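Local structure of beta-galactosidase (Trichoderma reesei, 3OGV) at residues Val277-Gly282 with Val306-Asn311; Ser736-Ser741 with Gly750-Phe755; Thr609-Ile614 with Ile642-Ile647. The protein probably hydrolyses terminal non-reducing beta-D-galactose residues in beta-D-galactosides, as a member of glycosyl hydrolase family 35. All coordinates share one frame; numbering follows the deposited sequence. Where two conformers were deposited one is given.

Interaction 1 (Val277-Gly282 with Val306-Asn311); sequences VEFQGG and VFYKNN. With PTQ (2-phenylethyl 1-thio-beta-D-galactopyranoside), chain E.
On the outer side of the TIM barrel, Phe279 of strand 275-280 meets Phe307, Tyr308 and Asn311 of helix 301-313. The amide of Asn311 comes end-on over the ring centre of Phe279, with ND2 3.4 Å from Phe279 CE1 and the amide plane nearly upright on the ring (82°). Tyr308 meets the same ring in its plane: Phe279 CE2 and Tyr308 CE1 touch rim to rim at 3.5 Å, so neither aromatic covers the other. Phe307 adds its CB at 4.2 Å from Phe279 CE2. The ring of Phe279 reaches the helix because its CG stands anti to the backbone N (chi1 -168°). This is the packing of a beta-alpha-beta crossover, in which helix 301-313 links strand 275-280 to its parallel neighbour 318-321. Tyr308 continues past Phe279 to the strand end, where its hydroxyl donates to Gln280 O (OH to O 2.7 Å), tilted a little out of the carbonyl plane; a water also donates to Tyr308 OH. The amide of Gln280 turns instead to Gly282 O and to Leu242 and Gly243. Glu278, just before Phe279, serves the galactose site within the barrel: its OE2 accepts a bond from O2 of the bound thiogalactoside (2.8 Å), while its OE1 lies 3.1 Å from the ligand's C1. Arg114 and Asn215 grip OE2, and Tyr240 holds OE1.

Interaction 2 (Ser736-Ser741 with Gly750-Phe755); sequences SAFASS and GSFTGF. With MAN (alpha-D-mannopyranose), chain C.
Ser740 and Phe752 form an antiparallel hydrogen-bonded pair, with Ser740 N to Phe752 O at 3.1 Å and Phe752 N to Ser740 O at 2.8 Å, next to the non-hydrogen-bonded pair of Ser741 and Ser751. They belong to the beta hairpin of strands 740-744 and 747-752, the latter an outermost strand of a five-stranded antiparallel sheet in an all-beta domain of the galactose-binding-like family. Beyond the strands the chains stay side by side, joined by a water that accepts from Phe755 N and donates to Phe738 O, and by a weak bond from Ala737 N to Phe755 O. Gly754 passes so close to Phe738 O that a side chain there would clash. Ser741 and Ser751 point to the same face, and the hydroxyl of Ser741 donates to that of Ser751 (OG to OG 2.7 Å). Trp961 NE1 and Leu963 O bind the two ends of this pair, linking the hairpin to strand 953-962 and the loop after it. On the other face, which carries Phe752 and Ser740, the two phenylalanines meet: Phe752 CE2 lies 3.6 Å from Phe738 CE1, the ring planes inclined at 38°, and Ala761 touches both rings; Ser740 OG bonds to Thr732. Phe738 gets there with CG held between its backbone N and carbonyl carbon (chi1 88°). Phe755 turns away toward a glycan, and C6 of a mannose sits over one face of its ring, toward the rim, 3.4 Å from Phe755 CZ.

Interaction 3 (Thr609-Ile614 with Ile642-Ile647); sequences TTPLEI and IAHPAI
Thr609 sets its methyl against Ile647, CG2 to CG2 at 4.0 Å. Thr610 follows, its backbone N 3.6 Å from Ile647 CD1, and the same CD1 also meets Thr610 CG2. The Thr610 hydroxyl, anti to the backbone N (chi1 174°), bonds forward to Pro611 O (OG1 to O 2.7 Å), meeting a lone pair of that oxygen within the plane of its carbonyl. With an alanine here, Pro611 O would probably be left without this hydroxyl and Ile647 CD1 would lose part of its methyl contact. Where the second chain bows out at Pro645, one water spans the gap by donating to both Thr610 O and Pro645 O. Pro611 lays CB against the imidazole of His644, 3.8 Å from CE1. At Leu612 the strands close up: Leu612 N binds Ala643 O at 2.9 Å, and Ala643 N binds Leu612 O at 2.8 Å, almost straight (174°). The Leu612 side chain turns inward toward Pro645, Phe606 and Val626. Glu613 stretches its aliphatic part past Ile642 (CG to CG1 4.2 Å), and its carboxylate pairs with Arg537. Such a two-bond antiparallel pair, continued by loops touching through side chains and a water, marks one end of neighbouring strands 612-615 and 641-643 in an eight-stranded mixed sheet.

Interaction 1 is fully buried, interaction 2 partly so, and interaction 3 lies at the surface. No two share a strand or helix: the first packs a barrel helix on a strand, whereas the other two join antiparallel strands in separate sheets. Chemistry follows place. Against the barrel, aromatic edges, an amide and a single tyrosine bond do the work, with a galactose site on the strand's other side; the hairpin combines backbone bonds, paired hydroxyls and phenylalanines, one facing a glycan; residues 609-614 and 642-647 rely on two backbone bonds and aliphatic contacts. Interactions 2 and 3 lie on opposite sides of the chain's centre, their centres about 55 Å apart.

Interaction 1 (Val277-Gly282 with Val306-Asn311)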
loop_
_atom_site.group_PDB
_atom_site.type_symbol
_atom_site.label_atom_id
_atom_site.label_comp_id
_atom_site.label_asym_id
_atom_site.label_seq_id
_atom_site.Cartn_x
_atom_site.Cartn_y
_atom_site.Cartn_z
ATOM N N VAL A 277 2.812 -14.054 -4.876
ATOM C CA VAL A 277 1.928 -13.065 -5.401
ATOM C C VAL A 277 1.663 -11.993 -4.287
ATOM O O VAL A 277 1.341 -10.854 -4.688
ATOM C CB VAL A 277 0.604 -13.710 -5.889
ATOM C CG1 VAL A 277 -0.456 -12.619 -6.300
ATOM C CG2 VAL A 277 1.008 -14.495 -7.115
ATOM N N GLU A 278 1.856 -12.310 -3.020
ATOM C CA GLU A 278 1.963 -11.256 -1.994
ATOM C C GLU A 278 3.069 -11.698 -1.107
ATOM O O GLU A 278 3.056 -12.803 -0.502
ATOM C CB GLU A 278 0.692 -11.102 -1.150
ATOM C CG GLU A 278 -0.508 -10.727 -1.940
ATOM C CD GLU A 278 -1.726 -10.759 -1.004
ATOM O OE1 GLU A 278 -1.611 -10.520 0.180
ATOM O OE2 GLU A 278 -2.819 -10.839 -1.576
ATOM N N PHE A 279 4.078 -10.834 -0.888
ATOM C CA PHE A 279 5.073 -11.131 0.112
ATOM C C PHE A 279 5.258 -9.862 0.987
ATOM O O PHE A 279 5.252 -8.718 0.453
ATOM C CB PHE A 279 6.469 -11.520 -0.505
ATOM C CG PHE A 279 7.391 -12.113 0.549
ATOM C CD1 PHE A 279 7.254 -13.404 0.988
ATOM C CD2 PHE A 279 8.316 -11.278 1.202
ATOM C CE1 PHE A 279 8.064 -13.903 1.968
ATOM C CE2 PHE A 279 9.091 -11.699 2.198
ATOM C CZ PHE A 279 8.978 -13.009 2.625
ATOM N N GLN A 280 5.425 -10.078 2.263
ATOM C CA GLN A 280 5.442 -9.004 3.291
ATOM C C GLN A 280 6.306 -7.808 2.959
ATOM O O GLN A 280 7.562 -7.968 2.786
ATOM C CB GLN A 280 5.899 -9.635 4.579
ATOM C CG GLN A 280 5.906 -8.745 5.760
ATOM C CD GLN A 280 5.601 -9.488 7.016
ATOM O OE1 GLN A 280 6.019 -10.628 7.239
ATOM N NE2 GLN A 280 4.881 -8.790 7.963
ATOM N N GLY A 281 5.696 -6.660 2.809
ATOM C CA GLY A 281 6.345 -5.341 2.632
ATOM C C GLY A 281 6.020 -4.423 3.819
ATOM O O GLY A 281 6.464 -3.245 3.764
ATOM N N GLY A 282 5.310 -4.898 4.833
ATOM C CA GLY A 282 5.002 -4.097 6.023
ATOM C C GLY A 282 3.990 -4.882 6.786
ATOM O O GLY A 282 3.992 -6.139 6.807
ATOM N N VAL A 306 17.489 -10.068 4.293
ATOM C CA VAL A 306 17.497 -11.490 4.677
ATOM C C VAL A 306 16.357 -12.241 3.999
ATOM O O VAL A 306 16.515 -13.297 3.372
ATOM C CB VAL A 306 17.467 -11.643 6.218
ATOM C CG1 VAL A 306 17.373 -13.101 6.622
ATOM C CG2 VAL A 306 18.735 -11.001 6.841
ATOM N N PHE A 307 15.117 -11.736 4.167
ATOM C CA PHE A 307 13.933 -12.499 3.704
ATOM C C PHE A 307 13.780 -12.412 2.212
ATOM O O PHE A 307 13.353 -13.397 1.570
ATOM C CB PHE A 307 12.621 -11.997 4.376
ATOM C CG PHE A 307 12.461 -12.477 5.777
ATOM C CD1 PHE A 307 12.983 -11.805 6.832
ATOM C CD2 PHE A 307 11.700 -13.614 6.031
ATOM C CE1 PHE A 307 12.861 -12.240 8.173
ATOM C CE2 PHE A 307 11.509 -14.062 7.346
ATOM C CZ PHE A 307 12.071 -13.392 8.433
ATOM N N TYR A 308 14.089 -11.271 1.532
ATOM C CA TYR A 308 13.847 -11.251 0.113
ATOM C C TYR A 308 14.916 -12.061 -0.672
ATOM O O TYR A 308 14.585 -12.771 -1.621
ATOM C CB TYR A 308 13.749 -9.855 -0.471
ATOM C CG TYR A 308 12.604 -9.010 0.060
ATOM C CD1 TYR A 308 11.678 -9.498 1.009
ATOM C CD2 TYR A 308 12.431 -7.734 -0.395
ATOM C CE1 TYR A 308 10.585 -8.654 1.478
ATOM C CE2 TYR A 308 11.346 -6.889 0.057
ATOM C CZ TYR A 308 10.490 -7.426 0.977
ATOM O OH TYR A 308 9.441 -6.599 1.379
ATOM N N LYS A 309 16.145 -12.002 -0.153
ATOM C CA LYS A 309 17.198 -12.869 -0.789
ATOM C C LYS A 309 16.935 -14.354 -0.502
ATOM O O LYS A 309 17.250 -15.199 -1.338
ATOM C CB LYS A 309 18.617 -12.462 -0.311
ATOM C CG LYS A 309 18.931 -11.045 -0.835
ATOM C CD LYS A 309 20.374 -10.646 -0.401
ATOM C CE LYS A 309 20.440 -9.131 -0.762
ATOM N NZ LYS A 309 21.839 -8.675 -0.402
ATOM N N ASN A 310 16.230 -14.650 0.601
ATOM C CA ASN A 310 15.841 -16.043 0.866
ATOM C C ASN A 310 14.809 -16.509 -0.155
ATOM O O ASN A 310 14.750 -17.717 -0.481
ATOM C CB ASN A 310 15.286 -16.181 2.308
ATOM C CG ASN A 310 14.915 -17.572 2.637
ATOM O OD1 ASN A 310 15.785 -18.436 2.740
ATOM N ND2 ASN A 310 13.623 -17.799 2.951
ATOM N N ASN A 311 13.977 -15.626 -0.691
ATOM C CA ASN A 311 13.092 -15.992 -1.761
ATOM C C ASN A 311 13.794 -16.189 -3.099
ATOM O O ASN A 311 13.406 -17.048 -3.876
ATOM C CB ASN A 311 11.937 -14.932 -1.911
ATOM C CG ASN A 311 11.066 -14.885 -0.661
ATOM O OD1 ASN A 311 10.890 -15.875 0.040
ATOM N ND2 ASN A 311 10.536 -13.676 -0.426
HETATM C C1 PTQ E . -3.585 -11.177 2.479
HETATM O O1 PTQ E . -3.384 -10.458 3.722
HETATM S S1 PTQ E . -4.038 -12.893 2.973
HETATM C C2 PTQ E . -4.662 -10.613 1.616
HETATM O O2 PTQ E . -4.765 -11.270 0.384
HETATM C C3 PTQ E . -4.549 -9.101 1.416
HETATM O O3 PTQ E . -5.712 -8.602 0.824
HETATM C C4 PTQ E . -4.224 -8.412 2.727
HETATM O O4 PTQ E . -5.438 -8.518 3.537
HETATM C C5 PTQ E . -3.075 -9.001 3.467
HETATM O O5 PTQ E . -2.443 -7.121 4.743
HETATM C C6 PTQ E . -2.734 -8.569 4.855
HETATM C C7 PTQ E . -2.553 -13.406 3.873
HETATM C C8 PTQ E . -2.741 -14.681 4.652
HETATM C C9 PTQ E . -1.530 -15.048 5.412
HETATM C C10 PTQ E . -1.358 -14.577 6.709
HETATM C C11 PTQ E . -0.157 -14.897 7.378
HETATM C C12 PTQ E . 0.830 -15.667 6.724
HETATM C C13 PTQ E . 0.622 -16.074 5.429
HETATM C C14 PTQ E . -0.492 -15.739 4.771
HETATM O O HOH W 1 9.274 -3.753 1.748
#

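Interaction 2 (Ser736-Ser741 with Gly750-Phe755)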
loop_
_atom_site.group_PDB
_atom_site.type_symbol
_atom_site.label_atom_id
_atom_site.label_comp_id
_atom_site.label_asym_id
_atom_site.label_seq_id
_atom_site.Cartn_x
_atom_site.Cartn_y
_atom_site.Cartn_z
ATOM N N SER A 736 -15.045 -3.006 15.716
ATOM C CA SER A 736 -13.985 -2.720 16.698
ATOM C C SER A 736 -13.781 -1.213 16.795
ATOM O O SER A 736 -13.702 -0.511 15.817
ATOM C CB SER A 736 -12.635 -3.332 16.273
ATOM O OG SER A 736 -12.764 -4.633 15.938
ATOM N N ALA A 737 -13.607 -0.730 18.007
ATOM C CA ALA A 737 -13.297 0.685 18.358
ATOM C C ALA A 737 -14.439 1.669 18.048
ATOM O O ALA A 737 -14.272 2.885 18.005
ATOM C CB ALA A 737 -11.987 1.192 17.709
ATOM N N PHE A 738 -15.687 1.133 17.920
ATOM C CA PHE A 738 -16.845 2.025 17.777
ATOM C C PHE A 738 -17.183 2.637 19.173
ATOM O O PHE A 738 -16.663 2.249 20.208
ATOM C CB PHE A 738 -18.081 1.251 17.202
ATOM C CG PHE A 738 -18.923 0.588 18.294
ATOM C CD1 PHE A 738 -18.427 -0.495 19.037
ATOM C CD2 PHE A 738 -20.250 0.998 18.497
ATOM C CE1 PHE A 738 -19.215 -1.112 20.064
ATOM C CE2 PHE A 738 -21.064 0.386 19.493
ATOM C CZ PHE A 738 -20.586 -0.657 20.258
ATOM N N ALA A 739 -18.125 3.581 19.058
ATOM C CA ALA A 739 -18.730 4.115 20.356
ATOM C C ALA A 739 -20.226 4.317 20.024
ATOM O O ALA A 739 -20.668 4.393 18.903
ATOM C CB ALA A 739 -18.120 5.516 20.686
ATOM N N SER A 740 -20.980 4.492 21.157
ATOM C CA SER A 740 -22.404 4.835 21.017
ATOM C C SER A 740 -22.819 5.775 22.184
ATOM O O SER A 740 -22.230 5.679 23.240
ATOM C CB SER A 740 -23.275 3.539 20.902
ATOM O OG SER A 740 -23.098 2.634 22.010
ATOM N N SER A 741 -23.803 6.640 21.881
ATOM C CA SER A 741 -24.257 7.613 22.907
ATOM C C SER A 741 -25.794 7.635 22.862
ATOM O O SER A 741 -26.389 7.479 21.802
ATOM C CB SER A 741 -23.767 9.025 22.619
ATOM O OG SER A 741 -22.320 9.069 22.655
ATOM N N GLY A 750 -26.100 8.327 28.583
ATOM C CA GLY A 750 -24.784 7.761 28.792
ATOM C C GLY A 750 -24.173 7.391 27.416
ATOM O O GLY A 750 -24.812 7.423 26.421
ATOM N N SER A 751 -22.887 7.074 27.480
ATOM C CA SER A 751 -22.136 6.582 26.278
ATOM C C SER A 751 -21.391 5.301 26.610
ATOM O O SER A 751 -20.886 5.092 27.699
ATOM C CB SER A 751 -21.066 7.644 25.861
ATOM O OG SER A 751 -21.648 8.805 25.278
ATOM N N PHE A 752 -21.292 4.452 25.573
ATOM C CA PHE A 752 -20.288 3.410 25.533
ATOM C C PHE A 752 -19.089 4.018 24.810
ATOM O O PHE A 752 -19.171 4.357 23.625
ATOM C CB PHE A 752 -20.725 2.146 24.761
ATOM C CG PHE A 752 -19.592 1.189 24.640
ATOM C CD1 PHE A 752 -19.112 0.533 25.736
ATOM C CD2 PHE A 752 -19.068 0.867 23.369
ATOM C CE1 PHE A 752 -18.009 -0.311 25.631
ATOM C CE2 PHE A 752 -17.995 0.004 23.250
ATOM C CZ PHE A 752 -17.484 -0.580 24.324
ATOM N N THR A 753 -17.980 4.207 25.572
ATOM C CA THR A 753 -16.917 5.030 24.983
ATOM C C THR A 753 -15.884 4.231 24.172
ATOM O O THR A 753 -15.077 4.876 23.485
ATOM C CB THR A 753 -16.190 5.836 26.108
ATOM O OG1 THR A 753 -15.713 4.936 27.122
ATOM C CG2 THR A 753 -17.164 6.813 26.777
ATOM N N GLY A 754 -16.017 2.920 24.145
ATOM C CA GLY A 754 -15.253 2.130 23.181
ATOM C C GLY A 754 -13.865 1.698 23.655
ATOM O O GLY A 754 -13.211 2.320 24.503
ATOM N N PHE A 755 -13.371 0.634 23.033
ATOM C CA PHE A 755 -11.957 0.241 23.216
ATOM C C PHE A 755 -11.624 -0.661 22.038
ATOM O O PHE A 755 -12.479 -1.152 21.292
ATOM C CB PHE A 755 -11.591 -0.375 24.561
ATOM C CG PHE A 755 -12.478 -1.500 25.043
ATOM C CD1 PHE A 755 -13.701 -1.239 25.705
ATOM C CD2 PHE A 755 -12.053 -2.836 24.936
ATOM C CE1 PHE A 755 -14.479 -2.260 26.200
ATOM C CE2 PHE A 755 -12.881 -3.906 25.415
ATOM C CZ PHE A 755 -14.110 -3.595 26.065
HETATM C C1 MAN C . -8.916 -1.958 29.280
HETATM C C2 MAN C . -8.329 -2.827 30.372
HETATM C C3 MAN C . -8.734 -4.305 30.288
HETATM C C4 MAN C . -10.268 -4.382 30.158
HETATM C C5 MAN C . -10.689 -3.539 28.942
HETATM C C6 MAN C . -12.232 -3.467 28.888
HETATM O O2 MAN C . -8.739 -2.271 31.613
HETATM O O3 MAN C . -8.186 -4.972 31.465
HETATM O O4 MAN C . -10.885 -5.673 30.047
HETATM O O5 MAN C . -10.275 -2.215 29.183
HETATM O O6 MAN C . -12.875 -3.082 30.098
HETATM O O HOH W 2 -15.331 -0.090 21.013
#

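Interaction 3 (Thr609-Ile614 with Ile642-Ile647)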
loop_
_atom_site.group_PDB
_atom_site.type_symbol
_atom_site.label_atom_id
_atom_site.label_comp_id
_atom_site.label_asym_id
_atom_site.label_seq_id
_atom_site.Cartn_x
_atom_site.Cartn_y
_atom_site.Cartn_z
ATOM N N THR A 609 20.980 18.890 -0.979
ATOM C CA THR A 609 21.945 19.223 -2.045
ATOM C C THR A 609 22.884 18.025 -2.287
ATOM O O THR A 609 23.211 17.262 -1.413
ATOM C CB THR A 609 22.786 20.483 -1.617
ATOM O OG1 THR A 609 23.410 20.157 -0.385
ATOM C CG2 THR A 609 21.858 21.686 -1.457
ATOM N N THR A 610 23.230 17.931 -3.562
ATOM C CA THR A 610 24.128 16.818 -3.961
ATOM C C THR A 610 24.586 17.186 -5.381
ATOM O O THR A 610 23.839 17.718 -6.193
ATOM C CB THR A 610 23.295 15.474 -4.033
ATOM O OG1 THR A 610 24.166 14.432 -4.554
ATOM C CG2 THR A 610 22.074 15.578 -4.971
ATOM N N PRO A 611 25.812 16.750 -5.779
ATOM C CA PRO A 611 26.170 16.720 -7.212
ATOM C C PRO A 611 25.505 15.534 -7.915
ATOM O O PRO A 611 24.861 14.652 -7.204
ATOM C CB PRO A 611 27.673 16.489 -7.193
ATOM C CG PRO A 611 27.991 16.057 -5.932
ATOM C CD PRO A 611 26.853 16.222 -4.932
ATOM N N LEU A 612 25.532 15.534 -9.215
ATOM C CA LEU A 612 25.084 14.350 -9.998
ATOM C C LEU A 612 26.197 13.910 -10.844
ATOM O O LEU A 612 26.817 14.755 -11.532
ATOM C CB LEU A 612 23.946 14.709 -10.938
ATOM C CG LEU A 612 22.538 14.922 -10.466
ATOM C CD1 LEU A 612 21.710 15.187 -11.751
ATOM C CD2 LEU A 612 22.072 13.773 -9.657
ATOM N N GLU A 613 26.506 12.609 -10.886
ATOM C CA GLU A 613 27.488 12.056 -11.788
ATOM C C GLU A 613 26.793 11.162 -12.794
ATOM O O GLU A 613 25.968 10.282 -12.374
ATOM C CB GLU A 613 28.517 11.280 -10.973
ATOM C CG GLU A 613 29.647 10.626 -11.841
ATOM C CD GLU A 613 30.522 9.781 -10.923
ATOM O OE1 GLU A 613 30.001 9.052 -10.011
ATOM O OE2 GLU A 613 31.741 9.868 -11.057
ATOM N N ILE A 614 26.946 11.391 -14.042
ATOM C CA ILE A 614 26.271 10.678 -15.083
ATOM C C ILE A 614 27.243 9.789 -15.799
ATOM O O ILE A 614 28.318 10.241 -16.287
ATOM C CB ILE A 614 25.655 11.597 -16.126
ATOM C CG1 ILE A 614 25.036 12.887 -15.601
ATOM C CG2 ILE A 614 24.772 10.819 -17.114
ATOM C CD1 ILE A 614 23.997 12.675 -14.916
ATOM N N ILE A 642 30.140 15.275 -14.406
ATOM C CA ILE A 642 29.852 15.653 -13.053
ATOM C C ILE A 642 29.225 17.019 -13.080
ATOM O O ILE A 642 29.843 17.996 -13.530
ATOM C CB ILE A 642 31.068 15.648 -12.167
ATOM C CG1 ILE A 642 31.810 14.258 -12.245
ATOM C CG2 ILE A 642 30.680 16.058 -10.738
ATOM C CD1 ILE A 642 33.166 14.436 -11.733
ATOM N N ALA A 643 27.963 17.123 -12.622
ATOM C CA ALA A 643 27.182 18.324 -12.728
ATOM C C ALA A 643 26.730 18.717 -11.299
ATOM O O ALA A 643 26.680 17.939 -10.353
ATOM C CB ALA A 643 25.973 18.123 -13.599
ATOM N N HIS A 644 26.409 20.024 -11.214
ATOM C CA HIS A 644 26.086 20.598 -9.885
ATOM C C HIS A 644 24.788 21.417 -10.026
ATOM O O HIS A 644 24.757 22.678 -10.099
ATOM C CB HIS A 644 27.243 21.545 -9.441
ATOM C CG HIS A 644 28.516 20.752 -9.251
ATOM N ND1 HIS A 644 28.762 20.007 -8.149
ATOM C CD2 HIS A 644 29.556 20.490 -10.098
ATOM C CE1 HIS A 644 29.929 19.367 -8.241
ATOM N NE2 HIS A 644 30.411 19.669 -9.436
ATOM N N PRO A 645 23.635 20.743 -10.177
ATOM C CA PRO A 645 22.366 21.444 -10.301
ATOM C C PRO A 645 22.121 22.366 -9.079
ATOM O O PRO A 645 22.446 22.071 -7.997
ATOM C CB PRO A 645 21.309 20.268 -10.338
ATOM C CG PRO A 645 22.000 19.096 -9.846
ATOM C CD PRO A 645 23.470 19.260 -10.065
ATOM N N ALA A 646 21.423 23.453 -9.395
ATOM C CA ALA A 646 21.025 24.418 -8.344
ATOM C C ALA A 646 19.931 23.683 -7.500
ATOM O O ALA A 646 18.991 23.050 -8.092
ATOM C CB ALA A 646 20.456 25.616 -9.005
ATOM N N ILE A 647 20.119 23.575 -6.245
ATOM C CA ILE A 647 19.182 22.922 -5.331
ATOM C C ILE A 647 18.957 23.849 -4.150
ATOM O O ILE A 647 19.783 23.930 -3.294
ATOM C CB ILE A 647 19.694 21.538 -4.875
ATOM C CG1 ILE A 647 19.863 20.558 -6.058
ATOM C CG2 ILE A 647 18.680 20.918 -3.831
ATOM C CD1 ILE A 647 20.730 19.384 -5.645
HETATM O O HOH W 3 24.385 20.305 -7.024
#